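Local coordinates for uncharacterized protein Atu2773 (Agrobacterium tumefaciens, PDB 2QV5) that is of unknown function but belongs to the divergent polysaccharide deacetylase family, so it may remove acetyl groups from carbohydrates, at residues P146-I151 with G171-I176. Sequence-based numbering, arbitrary orientation.
Sequences PVMRDI and GIAKAI
Met-148 and Arg-149 of helix segment 146-151 meet Ile-172, Ala-173 and Ile-176 of segment 171-176, the two axes passing 10.2 Å apart at a crossing angle of -53°, with Met-148 CA 7.2 Å from Ala-173 CA. Met-148 is buried and directs its side chain toward the second helix. Its chain bends at the last torsion (chi3 72°), which turns the methyl onto that helix: CE rests 3.7 Å from Ala-173 CB, while SD lies 4.0 Å from Ile-172 CG2. Met-148 also touches Phe-158 of strand 157-160, which places this face of helix 141-153 against the parallel sheet. One turn on from Ile-172, Ile-176 sends its two branches to different partners. CG1 stands between the backbone N and carbonyl carbon (chi1 74°), and from there CD1 reaches the backbone of the first helix, 3.6 Å from Met-148 O. The other branch meets Arg-149, whose chain, extended from CG to NE, brings its guanidinium across Ile-176. The methyl CG2 sits over the centre of one guanidinium face, 3.4 Å above the plane and 3.5 Å from Arg-149 CZ. The N-H groups lie in the guanidinium plane, so a methyl over the face does not compete with them, and NH2 forms a salt bridge to Glu-145 on the same helix. Cohesion thus comes from apolar side-chain contacts and methyl-on-guanidinium packing, with the arginine's charge paired within its own helix.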
ATOM      1  N   PRO A 146     -11.175  15.574  -1.752  1.00 22.73           N
ATOM      2  CA  PRO A 146     -12.356  14.771  -2.124  1.00 22.00           C
ATOM      3  C   PRO A 146     -12.043  13.280  -2.239  1.00 21.31           C
ATOM      4  O   PRO A 146     -12.889  12.444  -1.926  1.00 16.20           O
ATOM      5  CB  PRO A 146     -12.723  15.295  -3.519  1.00 26.56           C
ATOM      6  CG  PRO A 146     -12.060  16.595  -3.649  1.00 27.88           C
ATOM      7  CD  PRO A 146     -10.815  16.510  -2.835  1.00 23.84           C
ATOM      8  N   VAL A 147     -10.829  12.979  -2.699  1.00 19.86           N
ATOM      9  CA  VAL A 147     -10.344  11.608  -2.902  1.00 19.55           C
ATOM     10  C   VAL A 147     -10.244  10.896  -1.555  1.00 16.49           C
ATOM     11  O   VAL A 147     -10.754   9.775  -1.387  1.00 16.78           O
ATOM     12  CB  VAL A 147      -8.986  11.626  -3.655  1.00 22.28           C
ATOM     13  CG1 VAL A 147      -8.355  10.239  -3.754  1.00 16.90           C
ATOM     14  CG2 VAL A 147      -9.185  12.213  -5.042  1.00 27.35           C
ATOM     15  N   MET A 148      -9.625  11.568  -0.589  1.00 17.70           N
ATOM     16  CA  MET A 148      -9.463  11.015   0.753  1.00 15.53           C
ATOM     17  C   MET A 148     -10.785  10.896   1.509  1.00 16.71           C
ATOM     18  O   MET A 148     -10.950   9.993   2.334  1.00 19.26           O
ATOM     19  CB  MET A 148      -8.427  11.813   1.546  1.00 17.96           C
ATOM     20  CG  MET A 148      -6.982  11.549   1.053  1.00 20.74           C
ATOM     21  SD  MET A 148      -5.745  12.149   2.195  1.00 20.64           S
ATOM     22  CE  MET A 148      -5.938  10.949   3.508  1.00 25.30           C
ATOM     23  N   ARG A 149     -11.724  11.792   1.217  1.00 14.31           N
ATOM     24  CA  ARG A 149     -13.077  11.681   1.772  1.00 18.69           C
ATOM     25  C   ARG A 149     -13.826  10.460   1.224  1.00 17.31           C
ATOM     26  O   ARG A 149     -14.462   9.735   1.992  1.00 18.12           O
ATOM     27  CB  ARG A 149     -13.880  12.949   1.521  1.00 19.54           C
ATOM     28  CG  ARG A 149     -13.454  14.132   2.381  1.00 25.38           C
ATOM     29  CD  ARG A 149     -14.449  15.273   2.254  1.00 30.33           C
ATOM     30  NE  ARG A 149     -14.020  16.455   3.001  1.00 32.51           N
ATOM     31  CZ  ARG A 149     -14.282  16.670   4.291  1.00 32.24           C
ATOM     32  NH1 ARG A 149     -14.975  15.789   5.001  1.00 30.89           N
ATOM     33  NH2 ARG A 149     -13.840  17.773   4.876  1.00 37.14           N
ATOM     34  N   ASP A 150     -13.739  10.224  -0.088  1.00 17.54           N
ATOM     35  CA  ASP A 150     -14.341   9.024  -0.688  1.00 18.89           C
ATOM     36  C   ASP A 150     -13.754   7.729  -0.104  1.00 20.35           C
ATOM     37  O   ASP A 150     -14.501   6.842   0.319  1.00 20.60           O
ATOM     38  CB  ASP A 150     -14.210   9.021  -2.214  1.00 20.87           C
ATOM     39  CG  ASP A 150     -14.901   7.826  -2.853  1.00 22.86           C
ATOM     40  OD1 ASP A 150     -16.121   7.893  -3.096  1.00 28.55           O
ATOM     41  OD2 ASP A 150     -14.227   6.804  -3.106  1.00 31.72           O
ATOM     42  N   ILE A 151     -12.424   7.642  -0.068  1.00 17.66           N
ATOM     43  CA  ILE A 151     -11.721   6.483   0.495  1.00 14.99           C
ATOM     44  C   ILE A 151     -12.087   6.290   1.973  1.00 15.51           C
ATOM     45  O   ILE A 151     -12.392   5.170   2.393  1.00 13.31           O
ATOM     46  CB  ILE A 151     -10.175   6.601   0.306  1.00 15.92           C
ATOM     47  CG1 ILE A 151      -9.817   6.559  -1.182  1.00 17.89           C
ATOM     48  CG2 ILE A 151      -9.423   5.474   1.052  1.00 11.69           C
ATOM     49  CD1 ILE A 151      -8.517   7.237  -1.521  1.00 19.36           C
ATOM     50  N   GLY A 171      -2.245  15.602   7.147  1.00 22.83           N
ATOM     51  CA  GLY A 171      -3.063  16.704   7.645  1.00 26.74           C
ATOM     52  C   GLY A 171      -4.530  16.585   7.265  1.00 27.20           C
ATOM     53  O   GLY A 171      -5.401  16.819   8.107  1.00 30.55           O
ATOM     54  N   ILE A 172      -4.800  16.239   6.002  1.00 24.14           N
ATOM     55  CA  ILE A 172      -6.179  16.053   5.513  1.00 26.69           C
ATOM     56  C   ILE A 172      -6.916  14.941   6.274  1.00 25.36           C
ATOM     57  O   ILE A 172      -8.056  15.132   6.707  1.00 22.08           O
ATOM     58  CB  ILE A 172      -6.238  15.825   3.971  1.00 25.59           C
ATOM     59  CG1 ILE A 172      -5.870  17.110   3.220  1.00 27.09           C
ATOM     60  CG2 ILE A 172      -7.631  15.368   3.532  1.00 21.20           C
ATOM     61  CD1 ILE A 172      -5.673  16.915   1.721  1.00 23.12           C
ATOM     62  N   ALA A 173      -6.238  13.806   6.463  1.00 23.71           N
ATOM     63  CA  ALA A 173      -6.764  12.676   7.230  1.00 21.47           C
ATOM     64  C   ALA A 173      -7.099  13.008   8.679  1.00 25.20           C
ATOM     65  O   ALA A 173      -8.107  12.536   9.186  1.00 24.77           O
ATOM     66  CB  ALA A 173      -5.797  11.520   7.200  1.00 24.60           C
ATOM     67  N   LYS A 174      -6.238  13.778   9.348  1.00 25.25           N
ATOM     68  CA  LYS A 174      -6.534  14.264  10.703  1.00 35.55           C
ATOM     69  C   LYS A 174      -7.778  15.172  10.711  1.00 32.66           C
ATOM     70  O   LYS A 174      -8.634  15.049  11.590  1.00 32.45           O
ATOM     71  CB  LYS A 174      -5.328  15.000  11.296  1.00 34.26           C
ATOM     72  CG  LYS A 174      -5.482  15.407  12.762  1.00 39.21           C
ATOM     73  CD  LYS A 174      -4.385  16.376  13.189  1.00 43.46           C
ATOM     74  CE  LYS A 174      -4.464  17.694  12.423  1.00 54.48           C
ATOM     75  NZ  LYS A 174      -3.264  18.546  12.648  1.00 58.60           N
ATOM     76  N   ALA A 175      -7.875  16.048   9.709  1.00 30.17           N
ATOM     77  CA  ALA A 175      -9.004  16.971   9.569  1.00 33.93           C
ATOM     78  C   ALA A 175     -10.338  16.288   9.269  1.00 34.77           C
ATOM     79  O   ALA A 175     -11.386  16.782   9.685  1.00 39.34           O
ATOM     80  CB  ALA A 175      -8.700  18.025   8.507  1.00 35.65           C
ATOM     81  N   ILE A 176     -10.301  15.162   8.555  1.00 32.07           N
ATOM     82  CA  ILE A 176     -11.533  14.435   8.194  1.00 29.16           C
ATOM     83  C   ILE A 176     -11.780  13.144   8.993  1.00 28.14           C
ATOM     84  O   ILE A 176     -12.763  12.440   8.743  1.00 32.42           O
ATOM     85  CB  ILE A 176     -11.630  14.161   6.660  1.00 28.97           C
ATOM     86  CG1 ILE A 176     -10.661  13.051   6.224  1.00 21.96           C
ATOM     87  CG2 ILE A 176     -11.380  15.446   5.865  1.00 26.74           C
ATOM     88  CD1 ILE A 176     -10.840  12.600   4.799  1.00 26.67           C
TER